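Local coordinates for protein methylaspartate ammonia-lyase (PDB 1KKO) that catalyses the reversible, magnesium-dependent anti elimination of ammonia from L-threo-3-methylaspartate to give mesaconate, at residues 343-348 against 355-360. Sequence-based numbering, arbitrary orientation.
Sequences DAVLYC and AYQGGT. With SO4 (sulfate ion), chain C.
In the beta-alpha-beta unit formed by strand 327-330, helix 339-351 and strand 354-357 of the TIM barrel, Val345 and Cys348, one helical turn apart, both rest on Ala355. The axes of segments 343-348 and 355-357 run nearly antiparallel (158°) and come within 8.6 Å. Alanine suits this close approach: its lone methyl CB meets Cys348 CB, brought near by a small side chain, at 3.8 Å and Val345 CG1 at 4.1 Å. With CG1 anti to the backbone N (chi1 170°), valine spreads its two branches, CG1 over the alanine and CG2 to 4.2 Å from Gln357 OE1. The glutamine's extended chain carries its amide up to Val345, and NE2 is hydrogen-bonded to the carbonyl of Cys371 on the neighbouring helix 365-378. Beyond the strand, Gly359 suits its place, since at its positive phi (143°) a side chain would be jammed against the preceding carbonyl. Thr360, of the substrate-binding site, follows; its OG1 donates a short 2.5 Å hydrogen bond to O1 of a sulfate, probably from crystallisation, which Lys331, the proton acceptor, also binds. Among its neighbours, Val345 also touches Ile330 and Cys348 touches Val328, both on strand 327-330, while helix 313-321 flanks Cys348 and helix 365-378 covers Val345 and Gln357.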
ATOM      1  N   ASP A 343      16.998 -18.360   8.805  1.00 11.52           N
ATOM      2  CA  ASP A 343      18.296 -19.034   8.781  1.00 11.77           C
ATOM      3  C   ASP A 343      19.331 -18.217   8.023  1.00 11.60           C
ATOM      4  O   ASP A 343      20.487 -18.154   8.427  1.00 11.97           O
ATOM      5  CB  ASP A 343      18.155 -20.419   8.158  1.00 12.36           C
ATOM      6  CG  ASP A 343      17.465 -21.402   9.071  1.00 13.37           C
ATOM      7  OD1 ASP A 343      17.526 -21.239  10.309  1.00 15.02           O
ATOM      8  OD2 ASP A 343      16.857 -22.379   8.611  1.00 16.00           O
ATOM      9  N   ALA A 344      18.934 -17.594   6.921  1.00 11.03           N
ATOM     10  CA  ALA A 344      19.862 -16.783   6.146  1.00 11.16           C
ATOM     11  C   ALA A 344      20.356 -15.567   6.935  1.00 11.10           C
ATOM     12  O   ALA A 344      21.548 -15.266   6.943  1.00 11.65           O
ATOM     13  CB  ALA A 344      19.222 -16.336   4.860  1.00 11.33           C
ATOM     14  N   VAL A 345      19.442 -14.863   7.597  1.00 11.01           N
ATOM     15  CA  VAL A 345      19.830 -13.693   8.362  1.00 11.23           C
ATOM     16  C   VAL A 345      20.784 -14.104   9.493  1.00 11.35           C
ATOM     17  O   VAL A 345      21.810 -13.456   9.724  1.00 11.54           O
ATOM     18  CB  VAL A 345      18.595 -12.964   8.935  1.00 11.06           C
ATOM     19  CG1 VAL A 345      19.023 -11.909   9.909  1.00 11.57           C
ATOM     20  CG2 VAL A 345      17.759 -12.348   7.823  1.00 10.79           C
ATOM     21  N   LEU A 346      20.439 -15.159  10.211  1.00 11.72           N
ATOM     22  CA  LEU A 346      21.292 -15.646  11.301  1.00 12.01           C
ATOM     23  C   LEU A 346      22.656 -16.084  10.774  1.00 11.83           C
ATOM     24  O   LEU A 346      23.670 -15.854  11.438  1.00 12.50           O
ATOM     25  CB  LEU A 346      20.622 -16.805  12.044  1.00 12.25           C
ATOM     26  CG  LEU A 346      19.301 -16.488  12.759  1.00 15.64           C
ATOM     27  CD1 LEU A 346      18.829 -17.636  13.609  1.00 15.78           C
ATOM     28  CD2 LEU A 346      19.357 -15.227  13.584  1.00 17.25           C
ATOM     29  N   TYR A 347      22.706 -16.701   9.599  1.00 11.59           N
ATOM     30  CA  TYR A 347      23.978 -17.147   9.035  1.00 11.51           C
ATOM     31  C   TYR A 347      24.840 -15.936   8.722  1.00 11.46           C
ATOM     32  O   TYR A 347      26.039 -15.904   9.035  1.00 12.18           O
ATOM     33  CB  TYR A 347      23.758 -17.998   7.772  1.00 11.98           C
ATOM     34  CG  TYR A 347      25.017 -18.700   7.340  1.00 12.13           C
ATOM     35  CD1 TYR A 347      25.310 -19.962   7.811  1.00 12.75           C
ATOM     36  CD2 TYR A 347      25.909 -18.100   6.481  1.00 11.96           C
ATOM     37  CE1 TYR A 347      26.465 -20.617   7.436  1.00 13.93           C
ATOM     38  CE2 TYR A 347      27.077 -18.726   6.122  1.00 12.92           C
ATOM     39  CZ  TYR A 347      27.346 -19.989   6.595  1.00 12.79           C
ATOM     40  OH  TYR A 347      28.509 -20.627   6.216  1.00 14.72           O
ATOM     41  N   CYS A 348      24.242 -14.923   8.106  1.00 11.52           N
ATOM     42  CA  CYS A 348      24.965 -13.693   7.806  1.00 11.80           C
ATOM     43  C   CYS A 348      25.497 -13.075   9.083  1.00 11.85           C
ATOM     44  O   CYS A 348      26.683 -12.735   9.177  1.00 12.47           O
ATOM     45  CB  CYS A 348      24.059 -12.682   7.105  1.00 11.95           C
ATOM     46  SG  CYS A 348      23.654 -13.108   5.396  1.00 13.52           S
ATOM     47  N   ALA A 355      23.140  -8.431   6.724  1.00 12.48           N
ATOM     48  CA  ALA A 355      21.932  -9.004   6.144  1.00 12.50           C
ATOM     49  C   ALA A 355      20.930  -7.914   5.791  1.00 12.30           C
ATOM     50  O   ALA A 355      20.492  -7.168   6.653  1.00 12.58           O
ATOM     51  CB  ALA A 355      21.326  -9.976   7.109  1.00 12.77           C
ATOM     52  N   TYR A 356      20.607  -7.818   4.510  1.00 12.14           N
ATOM     53  CA  TYR A 356      19.573  -6.905   4.023  1.00 11.68           C
ATOM     54  C   TYR A 356      18.351  -7.771   3.696  1.00 11.04           C
ATOM     55  O   TYR A 356      18.353  -8.546   2.740  1.00 11.51           O
ATOM     56  CB  TYR A 356      20.091  -6.102   2.815  1.00 11.62           C
ATOM     57  CG  TYR A 356      19.042  -5.447   1.955  1.00 10.57           C
ATOM     58  CD1 TYR A 356      17.821  -5.004   2.476  1.00 10.91           C
ATOM     59  CD2 TYR A 356      19.275  -5.292   0.596  1.00 11.03           C
ATOM     60  CE1 TYR A 356      16.877  -4.417   1.641  1.00 11.05           C
ATOM     61  CE2 TYR A 356      18.336  -4.708  -0.233  1.00 11.62           C
ATOM     62  CZ  TYR A 356      17.144  -4.292   0.290  1.00 11.01           C
ATOM     63  OH  TYR A 356      16.199  -3.753  -0.547  1.00 12.91           O
ATOM     64  N   GLN A 357      17.334  -7.695   4.554  1.00 10.52           N
ATOM     65  CA  GLN A 357      16.106  -8.455   4.346  1.00 10.33           C
ATOM     66  C   GLN A 357      15.257  -7.650   3.383  1.00 10.52           C
ATOM     67  O   GLN A 357      14.594  -6.679   3.753  1.00 11.38           O
ATOM     68  CB  GLN A 357      15.385  -8.710   5.658  1.00 10.80           C
ATOM     69  CG  GLN A 357      14.288  -9.751   5.521  1.00 11.28           C
ATOM     70  CD  GLN A 357      13.511  -9.942   6.783  1.00 12.16           C
ATOM     71  OE1 GLN A 357      14.066 -10.338   7.807  1.00 12.79           O
ATOM     72  NE2 GLN A 357      12.213  -9.669   6.720  1.00 12.81           N
ATOM     73  N   GLY A 358      15.351  -8.034   2.122  1.00 10.86           N
ATOM     74  CA  GLY A 358      14.743  -7.281   1.052  1.00 11.38           C
ATOM     75  C   GLY A 358      13.371  -7.798   0.682  1.00 11.04           C
ATOM     76  O   GLY A 358      12.531  -8.051   1.544  1.00 11.83           O
ATOM     77  N   GLY A 359      13.155  -7.972  -0.607  1.00 11.26           N
ATOM     78  CA  GLY A 359      11.853  -8.362  -1.101  1.00 11.25           C
ATOM     79  C   GLY A 359      11.586  -7.666  -2.414  1.00 10.92           C
ATOM     80  O   GLY A 359      12.515  -7.354  -3.168  1.00 11.66           O
ATOM     81  N   THR A 360      10.314  -7.420  -2.700  1.00 10.59           N
ATOM     82  CA  THR A 360       9.933  -6.865  -3.983  1.00 10.40           C
ATOM     83  C   THR A 360       8.772  -5.915  -3.855  1.00 10.31           C
ATOM     84  O   THR A 360       7.928  -6.043  -2.965  1.00 10.09           O
ATOM     85  CB  THR A 360       9.570  -8.027  -4.928  1.00 10.32           C
ATOM     86  OG1 THR A 360       9.137  -7.528  -6.209  1.00 10.54           O
ATOM     87  CG2 THR A 360       8.423  -8.882  -4.383  1.00 10.50           C
TER
HETATM   88  S   SO4 C3001      11.941  -5.331  -6.924  1.00 15.80           S
HETATM   89  O1  SO4 C3001      11.345  -6.676  -7.124  1.00 16.05           O
HETATM   90  O2  SO4 C3001      12.109  -4.819  -8.336  1.00 17.86           O
HETATM   91  O3  SO4 C3001      11.031  -4.476  -6.171  1.00 15.54           O
HETATM   92  O4  SO4 C3001      13.274  -5.351  -6.274  1.00 18.43           O